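Local coordinates for kinetochore protein Mis16 (Schizosaccharomyces japonicus, PDB 4XYH) that recognises histone H4 and the CENP-A chaperone Scm3, and probably serves centromeric chromatin assembly through its WD-repeat beta-propeller, at residues Ser53-Trp58 with Asn135-Met140; Leu75-Gln80 with Gln90-Gln95; Ile128-Asp133 with Ile147-Leu152; Asn330-Pro335 with Ser386-Asn391. All blocks are in the same frame, centred on the assembly; numbering follows the deposited sequence.

Contact 1 (Ser53-Trp58 with Asn135-Met140); sequences SLTVEW and NKARFM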
# COMPACT_ATOMS: atom_id res chain seq x y z
N SER A 53 -12.80 -2.13 -2.09
CA SER A 53 -11.86 -1.97 -1.00
C SER A 53 -10.79 -0.97 -1.41
O SER A 53 -10.30 -1.00 -2.54
CB SER A 53 -11.23 -3.31 -0.61
OG SER A 53 -10.33 -3.13 0.48
N LEU A 54 -10.42 -0.08 -0.50
CA LEU A 54 -9.33 0.87 -0.74
C LEU A 54 -7.98 0.31 -0.29
O LEU A 54 -6.93 0.91 -0.56
CB LEU A 54 -9.60 2.18 -0.02
CG LEU A 54 -10.79 2.96 -0.57
CD1 LEU A 54 -11.23 4.07 0.38
CD2 LEU A 54 -10.39 3.53 -1.92
N THR A 55 -8.01 -0.82 0.40
CA THR A 55 -6.80 -1.33 1.05
C THR A 55 -6.69 -2.85 0.96
O THR A 55 -7.70 -3.57 0.93
CB THR A 55 -6.77 -0.89 2.55
OG1 THR A 55 -5.54 -1.32 3.17
CG2 THR A 55 -8.01 -1.47 3.32
N VAL A 56 -5.46 -3.35 0.90
CA VAL A 56 -5.22 -4.78 0.92
C VAL A 56 -3.84 -5.04 1.51
O VAL A 56 -2.90 -4.29 1.26
CB VAL A 56 -5.33 -5.43 -0.50
CG1 VAL A 56 -4.24 -4.91 -1.44
CG2 VAL A 56 -5.24 -6.95 -0.42
N GLU A 57 -3.73 -6.10 2.30
CA GLU A 57 -2.47 -6.51 2.90
C GLU A 57 -2.54 -8.00 3.16
O GLU A 57 -3.55 -8.51 3.65
CB GLU A 57 -2.20 -5.74 4.20
CG GLU A 57 -0.73 -5.76 4.62
CD GLU A 57 -0.48 -5.10 5.97
OE1 GLU A 57 -1.44 -4.93 6.74
OE2 GLU A 57 0.69 -4.76 6.29
N TRP A 58 -1.47 -8.72 2.78
CA TRP A 58 -1.34 -10.14 3.10
C TRP A 58 -0.94 -10.33 4.56
O TRP A 58 -0.02 -9.67 5.03
CB TRP A 58 -0.27 -10.82 2.24
CG TRP A 58 -0.58 -10.93 0.80
CD1 TRP A 58 -0.22 -10.06 -0.18
CD2 TRP A 58 -1.31 -11.98 0.17
NE1 TRP A 58 -0.68 -10.50 -1.39
CE2 TRP A 58 -1.35 -11.68 -1.21
CE3 TRP A 58 -1.92 -13.15 0.63
CZ2 TRP A 58 -1.99 -12.50 -2.13
CZ3 TRP A 58 -2.56 -13.96 -0.29
CH2 TRP A 58 -2.58 -13.63 -1.66
N ASN A 135 -10.04 3.63 4.76
CA ASN A 135 -9.07 4.22 3.84
C ASN A 135 -7.79 3.39 3.75
O ASN A 135 -7.27 3.17 2.67
CB ASN A 135 -8.74 5.65 4.25
CG ASN A 135 -9.76 6.66 3.75
OD1 ASN A 135 -10.78 6.30 3.14
ND2 ASN A 135 -9.48 7.94 3.99
N LYS A 136 -7.32 2.91 4.89
CA LYS A 136 -6.14 2.05 4.92
C LYS A 136 -6.20 1.17 6.16
O LYS A 136 -6.71 1.60 7.19
CB LYS A 136 -4.84 2.87 4.90
CG LYS A 136 -3.58 1.98 4.74
CD LYS A 136 -2.34 2.75 4.31
CE LYS A 136 -2.39 3.07 2.81
NZ LYS A 136 -1.29 4.00 2.44
N ALA A 137 -5.70 -0.06 6.04
CA ALA A 137 -5.66 -1.00 7.16
C ALA A 137 -4.34 -1.75 7.18
O ALA A 137 -3.97 -2.42 6.20
CB ALA A 137 -6.84 -1.96 7.07
N ARG A 138 -3.63 -1.66 8.29
CA ARG A 138 -2.32 -2.31 8.44
C ARG A 138 -2.20 -3.08 9.77
O ARG A 138 -2.55 -2.54 10.82
CB ARG A 138 -1.21 -1.26 8.33
CG ARG A 138 -1.13 -0.56 6.96
CD ARG A 138 -0.66 -1.53 5.87
NE ARG A 138 -0.53 -0.93 4.54
CZ ARG A 138 -1.44 -1.03 3.57
NH1 ARG A 138 -2.58 -1.68 3.79
NH2 ARG A 138 -1.22 -0.47 2.38
N PHE A 139 -1.67 -4.30 9.74
CA PHE A 139 -1.55 -5.10 10.96
C PHE A 139 -0.21 -4.76 11.66
O PHE A 139 0.78 -4.45 11.02
CB PHE A 139 -1.66 -6.61 10.66
CG PHE A 139 -0.53 -7.16 9.79
CD1 PHE A 139 0.74 -7.39 10.33
CD2 PHE A 139 -0.75 -7.45 8.45
CE1 PHE A 139 1.78 -7.87 9.53
CE2 PHE A 139 0.29 -7.95 7.64
CZ PHE A 139 1.56 -8.16 8.19
N MET A 140 -0.18 -4.79 12.99
CA MET A 140 1.07 -4.51 13.70
C MET A 140 2.05 -5.65 13.41
O MET A 140 1.70 -6.81 13.57
CB MET A 140 0.80 -4.38 15.20
CG MET A 140 1.98 -3.87 15.98
SD MET A 140 1.54 -3.60 17.69
CE MET A 140 1.57 -5.28 18.32
O HOH W 1 -5.49 -3.75 4.17
O HOH W 2 1.82 -3.68 8.53

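Contact 2 (Leu75-Gln80 with Gln90-Gln95); sequences LLLGTQ and QVASVQ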
# COMPACT_ATOMS: atom_id res chain seq x y z
N LEU A 75 -5.94 -12.34 3.92
CA LEU A 75 -5.73 -10.96 3.52
C LEU A 75 -6.56 -10.04 4.38
O LEU A 75 -7.67 -10.40 4.80
CB LEU A 75 -6.12 -10.73 2.06
CG LEU A 75 -5.41 -11.56 1.01
CD1 LEU A 75 -6.42 -12.44 0.29
CD2 LEU A 75 -4.72 -10.66 0.02
N LEU A 76 -6.01 -8.86 4.62
CA LEU A 76 -6.71 -7.81 5.30
C LEU A 76 -7.30 -6.85 4.26
O LEU A 76 -6.58 -6.31 3.43
CB LEU A 76 -5.75 -7.08 6.23
CG LEU A 76 -6.32 -5.92 7.02
CD1 LEU A 76 -7.27 -6.42 8.12
CD2 LEU A 76 -5.15 -5.14 7.57
N LEU A 77 -8.62 -6.67 4.30
CA LEU A 77 -9.35 -5.84 3.34
C LEU A 77 -10.25 -4.83 4.02
O LEU A 77 -10.43 -4.87 5.26
CB LEU A 77 -10.21 -6.70 2.42
CG LEU A 77 -9.50 -7.63 1.45
CD1 LEU A 77 -10.51 -8.53 0.77
CD2 LEU A 77 -8.75 -6.78 0.43
N GLY A 78 -10.85 -3.95 3.23
CA GLY A 78 -11.80 -2.98 3.75
C GLY A 78 -13.02 -2.80 2.88
O GLY A 78 -13.17 -3.47 1.86
N THR A 79 -13.90 -1.90 3.28
CA THR A 79 -15.00 -1.50 2.42
C THR A 79 -15.00 0.01 2.20
O THR A 79 -14.50 0.78 3.02
CB THR A 79 -16.40 -1.88 2.98
OG1 THR A 79 -16.66 -1.14 4.18
CG2 THR A 79 -16.50 -3.37 3.25
N GLN A 80 -15.58 0.41 1.09
CA GLN A 80 -15.88 1.81 0.86
C GLN A 80 -17.34 1.88 0.43
O GLN A 80 -17.66 1.54 -0.70
CB GLN A 80 -14.96 2.41 -0.20
CG GLN A 80 -15.29 3.85 -0.56
CD GLN A 80 -14.57 4.29 -1.81
OE1 GLN A 80 -14.31 3.49 -2.72
NE2 GLN A 80 -14.22 5.57 -1.87
N GLN A 90 -12.26 -6.21 7.10
CA GLN A 90 -12.52 -7.57 6.65
C GLN A 90 -11.26 -8.42 6.60
O GLN A 90 -10.18 -7.94 6.24
CB GLN A 90 -13.17 -7.58 5.25
CG GLN A 90 -14.48 -6.83 5.16
CD GLN A 90 -15.13 -6.91 3.78
OE1 GLN A 90 -16.28 -7.33 3.66
NE2 GLN A 90 -14.41 -6.47 2.75
N VAL A 91 -11.42 -9.68 6.97
CA VAL A 91 -10.38 -10.69 6.79
C VAL A 91 -10.88 -11.69 5.76
O VAL A 91 -11.98 -12.22 5.90
CB VAL A 91 -10.02 -11.43 8.09
CG1 VAL A 91 -8.90 -12.47 7.83
CG2 VAL A 91 -9.61 -10.45 9.18
N ALA A 92 -10.07 -11.93 4.73
CA ALA A 92 -10.42 -12.91 3.71
C ALA A 92 -9.45 -14.07 3.74
O ALA A 92 -8.28 -13.89 4.08
CB ALA A 92 -10.43 -12.26 2.34
N SER A 93 -9.92 -15.26 3.41
CA SER A 93 -9.03 -16.39 3.18
C SER A 93 -9.03 -16.78 1.71
O SER A 93 -10.03 -16.67 1.01
CB SER A 93 -9.41 -17.59 4.04
OG SER A 93 -10.73 -17.97 3.77
N VAL A 94 -7.88 -17.23 1.24
CA VAL A 94 -7.78 -17.69 -0.13
C VAL A 94 -6.96 -18.97 -0.15
O VAL A 94 -6.03 -19.15 0.64
CB VAL A 94 -7.15 -16.61 -1.04
CG1 VAL A 94 -5.74 -16.25 -0.58
CG2 VAL A 94 -7.14 -17.07 -2.48
N GLN A 95 -7.34 -19.88 -1.03
CA GLN A 95 -6.57 -21.09 -1.24
C GLN A 95 -5.58 -20.84 -2.38
O GLN A 95 -5.99 -20.50 -3.49
CB GLN A 95 -7.49 -22.26 -1.57
CG GLN A 95 -6.87 -23.60 -1.32
CD GLN A 95 -7.90 -24.65 -0.96
OE1 GLN A 95 -9.02 -24.62 -1.48
NE2 GLN A 95 -7.54 -25.56 -0.05
O HOH W 3 -14.81 -4.80 0.02

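Contact 3 (Ile128-Asp133 with Ile147-Leu152); sequences IHHEGD and IATLGL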
# COMPACT_ATOMS: atom_id res chain seq x y z
N ILE A 128 -15.81 -6.82 10.54
CA ILE A 128 -15.90 -6.08 11.79
C ILE A 128 -16.41 -4.69 11.51
O ILE A 128 -15.90 -4.02 10.62
CB ILE A 128 -14.54 -6.01 12.51
CG1 ILE A 128 -13.93 -7.41 12.62
CG2 ILE A 128 -14.71 -5.33 13.86
CD1 ILE A 128 -12.41 -7.43 12.64
N HIS A 129 -17.41 -4.24 12.27
CA HIS A 129 -17.94 -2.88 12.11
C HIS A 129 -16.82 -1.84 12.17
O HIS A 129 -15.98 -1.86 13.07
CB HIS A 129 -19.01 -2.56 13.15
CG HIS A 129 -20.32 -3.25 12.89
ND1 HIS A 129 -21.53 -2.76 13.33
CD2 HIS A 129 -20.60 -4.38 12.20
CE1 HIS A 129 -22.50 -3.56 12.93
NE2 HIS A 129 -21.97 -4.55 12.24
N HIS A 130 -16.85 -0.94 11.19
CA HIS A 130 -15.87 0.12 11.01
C HIS A 130 -16.57 1.45 10.73
O HIS A 130 -17.53 1.50 9.96
CB HIS A 130 -14.91 -0.24 9.87
CG HIS A 130 -13.76 0.71 9.72
ND1 HIS A 130 -13.86 1.87 8.97
CD2 HIS A 130 -12.50 0.67 10.20
CE1 HIS A 130 -12.70 2.50 9.01
NE2 HIS A 130 -11.86 1.80 9.76
N GLU A 131 -16.09 2.53 11.35
CA GLU A 131 -16.65 3.87 11.15
C GLU A 131 -16.07 4.58 9.92
O GLU A 131 -14.90 4.95 9.90
CB GLU A 131 -16.40 4.76 12.38
CG GLU A 131 -17.01 4.21 13.66
CD GLU A 131 -17.10 5.26 14.77
OE1 GLU A 131 -16.34 6.26 14.76
OE2 GLU A 131 -17.95 5.07 15.67
N GLY A 132 -16.90 4.77 8.91
CA GLY A 132 -16.45 5.40 7.69
C GLY A 132 -15.73 4.40 6.83
O GLY A 132 -15.51 3.25 7.25
N ASP A 133 -15.39 4.83 5.62
CA ASP A 133 -14.62 4.03 4.67
C ASP A 133 -13.33 3.55 5.33
O ASP A 133 -12.70 4.29 6.09
CB ASP A 133 -14.29 4.82 3.41
CG ASP A 133 -15.53 5.30 2.66
OD1 ASP A 133 -16.58 4.64 2.73
OD2 ASP A 133 -15.43 6.35 1.96
N ILE A 147 -4.75 -4.57 14.56
CA ILE A 147 -4.92 -3.85 13.28
C ILE A 147 -5.13 -2.35 13.55
O ILE A 147 -5.90 -1.97 14.44
CB ILE A 147 -6.14 -4.36 12.46
CG1 ILE A 147 -6.20 -5.89 12.40
CG2 ILE A 147 -6.17 -3.71 11.05
CD1 ILE A 147 -5.04 -6.52 11.71
N ALA A 148 -4.42 -1.51 12.79
CA ALA A 148 -4.70 -0.08 12.80
C ALA A 148 -5.39 0.29 11.49
O ALA A 148 -5.07 -0.29 10.45
CB ALA A 148 -3.43 0.73 12.98
N THR A 149 -6.33 1.22 11.53
CA THR A 149 -6.95 1.72 10.30
C THR A 149 -7.09 3.22 10.34
O THR A 149 -6.97 3.82 11.40
CB THR A 149 -8.38 1.15 10.04
OG1 THR A 149 -9.34 1.82 10.87
CG2 THR A 149 -8.46 -0.35 10.26
N LEU A 150 -7.36 3.83 9.18
CA LEU A 150 -7.76 5.23 9.08
C LEU A 150 -9.20 5.31 8.57
O LEU A 150 -9.52 4.76 7.50
CB LEU A 150 -6.85 6.00 8.13
CG LEU A 150 -5.57 6.61 8.68
CD1 LEU A 150 -4.72 7.17 7.51
CD2 LEU A 150 -5.89 7.69 9.73
N GLY A 151 -10.06 6.01 9.30
CA GLY A 151 -11.47 6.01 8.95
C GLY A 151 -12.13 7.38 8.96
O GLY A 151 -11.52 8.36 8.54
N LEU A 152 -13.37 7.41 9.45
CA LEU A 152 -14.21 8.60 9.46
C LEU A 152 -13.47 9.84 9.96
O LEU A 152 -12.86 9.83 11.03
CB LEU A 152 -15.44 8.36 10.33
CG LEU A 152 -16.46 9.50 10.40
CD1 LEU A 152 -17.15 9.68 9.05
CD2 LEU A 152 -17.48 9.20 11.49

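Contact 4 (Asn330-Pro335 with Ser386-Asn391); sequences NVQWSP and SDLSWN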
# COMPACT_ATOMS: atom_id res chain seq x y z
N ASN A 330 0.88 3.59 -6.08
CA ASN A 330 1.48 2.67 -5.13
C ASN A 330 2.91 2.32 -5.54
O ASN A 330 3.24 2.28 -6.72
CB ASN A 330 0.63 1.39 -5.03
CG ASN A 330 -0.82 1.66 -4.61
OD1 ASN A 330 -1.77 1.23 -5.27
ND2 ASN A 330 -0.98 2.39 -3.51
N VAL A 331 3.74 2.07 -4.54
CA VAL A 331 5.08 1.58 -4.80
C VAL A 331 5.42 0.62 -3.66
O VAL A 331 5.27 0.96 -2.50
CB VAL A 331 6.11 2.74 -4.91
CG1 VAL A 331 6.05 3.69 -3.69
CG2 VAL A 331 7.49 2.21 -5.13
N GLN A 332 5.83 -0.61 -4.00
CA GLN A 332 6.14 -1.61 -2.97
C GLN A 332 7.30 -2.48 -3.39
O GLN A 332 7.29 -3.10 -4.46
CB GLN A 332 4.93 -2.49 -2.69
CG GLN A 332 3.73 -1.75 -2.14
CD GLN A 332 3.57 -1.94 -0.66
OE1 GLN A 332 3.20 -1.01 0.06
NE2 GLN A 332 3.85 -3.16 -0.19
N TRP A 333 8.30 -2.56 -2.51
CA TRP A 333 9.45 -3.41 -2.77
C TRP A 333 9.10 -4.88 -2.55
O TRP A 333 8.36 -5.20 -1.62
CB TRP A 333 10.61 -3.01 -1.86
CG TRP A 333 11.14 -1.67 -2.15
CD1 TRP A 333 10.83 -0.51 -1.50
CD2 TRP A 333 12.09 -1.32 -3.16
NE1 TRP A 333 11.53 0.54 -2.05
CE2 TRP A 333 12.31 0.07 -3.06
CE3 TRP A 333 12.78 -2.05 -4.13
CZ2 TRP A 333 13.20 0.74 -3.91
CZ3 TRP A 333 13.66 -1.38 -4.97
CH2 TRP A 333 13.87 0.01 -4.85
N SER A 334 9.62 -5.78 -3.38
CA SER A 334 9.48 -7.20 -3.08
C SER A 334 10.13 -7.52 -1.72
O SER A 334 11.23 -7.06 -1.43
CB SER A 334 10.11 -8.06 -4.18
OG SER A 334 10.40 -9.38 -3.71
N PRO A 335 9.45 -8.29 -0.86
CA PRO A 335 10.12 -8.69 0.39
C PRO A 335 11.12 -9.85 0.18
O PRO A 335 11.81 -10.24 1.13
CB PRO A 335 8.96 -9.13 1.28
CG PRO A 335 7.95 -9.67 0.32
CD PRO A 335 8.09 -8.85 -0.97
N SER A 386 -6.09 0.79 -6.79
CA SER A 386 -6.16 1.46 -5.48
C SER A 386 -5.04 1.11 -4.50
O SER A 386 -4.58 1.97 -3.76
CB SER A 386 -7.50 1.13 -4.82
OG SER A 386 -8.57 1.44 -5.69
N ASP A 387 -4.66 -0.17 -4.46
CA ASP A 387 -3.66 -0.66 -3.51
C ASP A 387 -3.12 -2.00 -4.00
O ASP A 387 -3.71 -2.63 -4.88
CB ASP A 387 -4.26 -0.82 -2.10
CG ASP A 387 -3.19 -0.80 -0.99
OD1 ASP A 387 -2.04 -0.41 -1.27
OD2 ASP A 387 -3.51 -1.16 0.17
N LEU A 388 -1.97 -2.40 -3.46
CA LEU A 388 -1.42 -3.72 -3.78
C LEU A 388 -0.50 -4.19 -2.67
O LEU A 388 -0.02 -3.39 -1.86
CB LEU A 388 -0.67 -3.71 -5.12
CG LEU A 388 0.29 -2.58 -5.50
CD1 LEU A 388 1.45 -2.51 -4.57
CD2 LEU A 388 0.80 -2.77 -6.92
N SER A 389 -0.26 -5.49 -2.65
CA SER A 389 0.51 -6.08 -1.58
C SER A 389 1.28 -7.30 -2.07
O SER A 389 0.71 -8.20 -2.68
CB SER A 389 -0.44 -6.46 -0.43
OG SER A 389 0.24 -7.08 0.64
N TRP A 390 2.59 -7.33 -1.81
CA TRP A 390 3.37 -8.55 -2.00
C TRP A 390 3.00 -9.59 -0.96
O TRP A 390 2.95 -9.29 0.21
CB TRP A 390 4.85 -8.28 -1.88
CG TRP A 390 5.48 -7.64 -3.04
CD1 TRP A 390 5.72 -6.30 -3.21
CD2 TRP A 390 6.00 -8.29 -4.20
NE1 TRP A 390 6.35 -6.08 -4.41
CE2 TRP A 390 6.52 -7.29 -5.04
CE3 TRP A 390 6.07 -9.63 -4.60
CZ2 TRP A 390 7.11 -7.57 -6.27
CZ3 TRP A 390 6.65 -9.91 -5.83
CH2 TRP A 390 7.17 -8.89 -6.65
N ASN A 391 2.76 -10.82 -1.40
CA ASN A 391 2.59 -11.96 -0.50
C ASN A 391 3.96 -12.33 0.09
O ASN A 391 4.88 -12.64 -0.65
CB ASN A 391 1.96 -13.12 -1.28
CG ASN A 391 1.68 -14.34 -0.43
OD1 ASN A 391 2.43 -14.66 0.48
ND2 ASN A 391 0.59 -15.04 -0.73

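Contact 1 (Ser53-Trp58 with Asn135-Met140)
Thr55, just ahead of strand 56-58, and Glu57 within it extend their side chains from the inner edge of one propeller blade to the edge of the next blade's innermost strand, and there grip the backbone of Ala137 and Phe139. The strands, 56-58 and 136-140, run nearly parallel at 20°, their axes 7.1 Å apart, so side chains do the bonding. Thr55 OG1, turned away from its own backbone N (chi1 -177°), accepts the Ala137 N-H at 3.1 Å. Arg138 NH1 makes a weak bond to the same oxygen, and water 1 also reaches it and donates to Ala137 O. The Thr55 methyl CG2 rests on Ala137 CB. Glu57 is stretched out along its whole length, which carries OE1 to Phe139 N, 3.1 Å away, on the syn lone pair. Its other oxygen, OE2, accepts a hydrogen bond from water 2, which donates a second to Phe139 O. Arg138 folds back at chi2 (-68°), and its NH1 also donates to Ala137 O at 2.9 Å. Lys136 CG lies over one face of the guanidinium, while NH2 goes on to a salt bridge with Asp387. The Phe139 ring turns its edge to Trp58 O, with CE2 3.1 Å from that oxygen; the ring also meets Phe59. Glu57 OE2 and Arg138 NE stand 4.4 Å apart, near enough that the opposite charges probably attract, though no guanidinium N-H is aimed at the carboxylate. The seam is therefore polar: a hydroxyl, a carboxylate, a guanidinium and two waters engage strand-edge amides and carbonyls that another strand could have paired.

Contact 2 (Leu75-Gln80 with Gln90-Gln95)
Gln90, Leu75 and Ala92 bury the most area in this antiparallel beta hairpin, where strand 70-77 pairs with strand 87-97 inside one blade of the propeller. Leu75 and Ala92 form a hydrogen-bonded pair: Leu75 N gives to Ala92 O and Ala92 N to Leu75 O, each at 2.8 Å. Leu77 and Gln90 make the next such pair, with Leu77 N 2.8 Å from Gln90 O. Between them Leu76 and Val91 form a non-hydrogen-bonded pair, with their side chains on the opposite face of the sheet, and Val91 CA leans on Leu75 O in a CA-H...O contact. Leu75, Leu77, Gln90 and Ala92 share the other face. There Leu75, with CG beside its backbone N (chi1 -58°), sends CD1 obliquely across to Val94 CG1, 4.0 Å away; Val56 and Trp58 of the inner strand cover it from the neighbouring side. The small Ala92 leaves its CB for Leu77 CD1, which reaches it diagonally at 4.0 Å. Gln90 is extended beyond CG, and its amide runs toward the chain leaving the first strand, where Thr79 CG2 crosses it at about a right angle, 3.8 Å from NE2. Water 3 donates to Gly78 O at 2.8 Å and weakly accepts from Gln90 NE2, so it links the buried amide to the backbone beyond the last pair. Thr79 turns its hydroxyl to Asn87 instead. Apart from that polar end the shared face is aliphatic: backbone bonds set the register, leucine, alanine and valine carbons close the layer, and one water, weakly held by NE2, serves the glutamine.

Contact 3 (Ile128-Asp133 with Ile147-Leu152)
His130 and Thr149 form the histidine-to-hydroxyl bond familiar from WD40 blades, in which a histidine at the end of one blade's outer strand reaches the second strand of the next. Both imidazole nitrogens are engaged. NE2 lies 2.8 Å from Thr149 OG1, which sits in the ring plane at the edge; either atom could be the donor. On the other side ND1 donates to Gly132 O at 2.8 Å, so the ring is held from two directions and the turn after the strand is pinned to it. With CG anti to the backbone N (chi1 -173°), the ring is carried out to the hydroxyl, and Tyr157 meets it edge-to-face. Replacing the imidazole with the methyl of an alanine would take away both ring nitrogens and is likely to leave Thr149 OG1 and Gly132 O without these partners and the 131-132 turn freer to move. The backbones join once directly: Leu152 N donates to Glu131 O at 2.9 Å, and Leu152 CB lies close to the same carbonyl. The acids look elsewhere, Glu131 OE1 taking Tyr157 OH and Asp133 OD1 the N-H of Ser82. Gly151 passes snugly between the loop carbonyls and the imidazole, where a beta carbon would run into Glu131 O and His130 CE1. Its own CA sits 3.7 Å from His130 CE1 and makes a CA-H...O contact with Asp133 O, 3.6 Å away.

Contact 4 (Asn330-Pro335 with Ser386-Asn391)
Trp390 is the tight end of the contact, its indole pressed against Gln332, Ser334 and Pro335 where the inner strands of two consecutive WD blades lie almost parallel (4°, axes 7.4 Å apart). NE1 donates to Gln332 O at 3.1 Å; the oxygen lies near the indole plane, although the N-H arrives well above the carbonyl's own plane. Over one face Ser334 CA makes a CH-pi contact, 3.6 Å from the centroid of the five-membered ring. Pro335 comes in at a slant, CD 3.4 Å from Trp390 CB. A leucine instead of Trp390 has no N-H to give, which would probably leave Gln332 O without this donor and open a gap beneath Ser334 and Pro335. The other end is held by fewer contacts, and Asn330 and Gln332 there are partly exposed; the exception is Leu388 CD1, 3.4 Å from Gln332 CG and 4.0 Å from Asn330 CB. Gln332, bent at chi2 (-102°), turns its amide off from that carbon contact. Asp387 directs OD2 away to Arg138 and Val56 N. The chemistry is thus lopsided: an aromatic wedge with one N-H bond fastens one end, and aliphatic contacts beside polar side chains finish the other.

Overall arrangement
The four contacts gather on one sector of the propeller, and contact 1 is the hub. Its centre lies about 9 Å from that of contact 2, about 10 Å from contact 3 and about 11 Å from contact 4, and it touches all three. Backbone bonds tie it to contact 2 (Glu57 O to Leu76 N) and to contact 3 (Arg138 O to Ala148 N). Toward contact 4 a probable hydrogen bond from Trp58 N to Ser389 OG, 3.2 Å, adds to the links made by Asp387, so three successive inner strands are joined. Contacts 3 and 4 do not meet: their nearest atoms are about 10 Å apart. No bound histone or chaperone lies in this single-chain assembly.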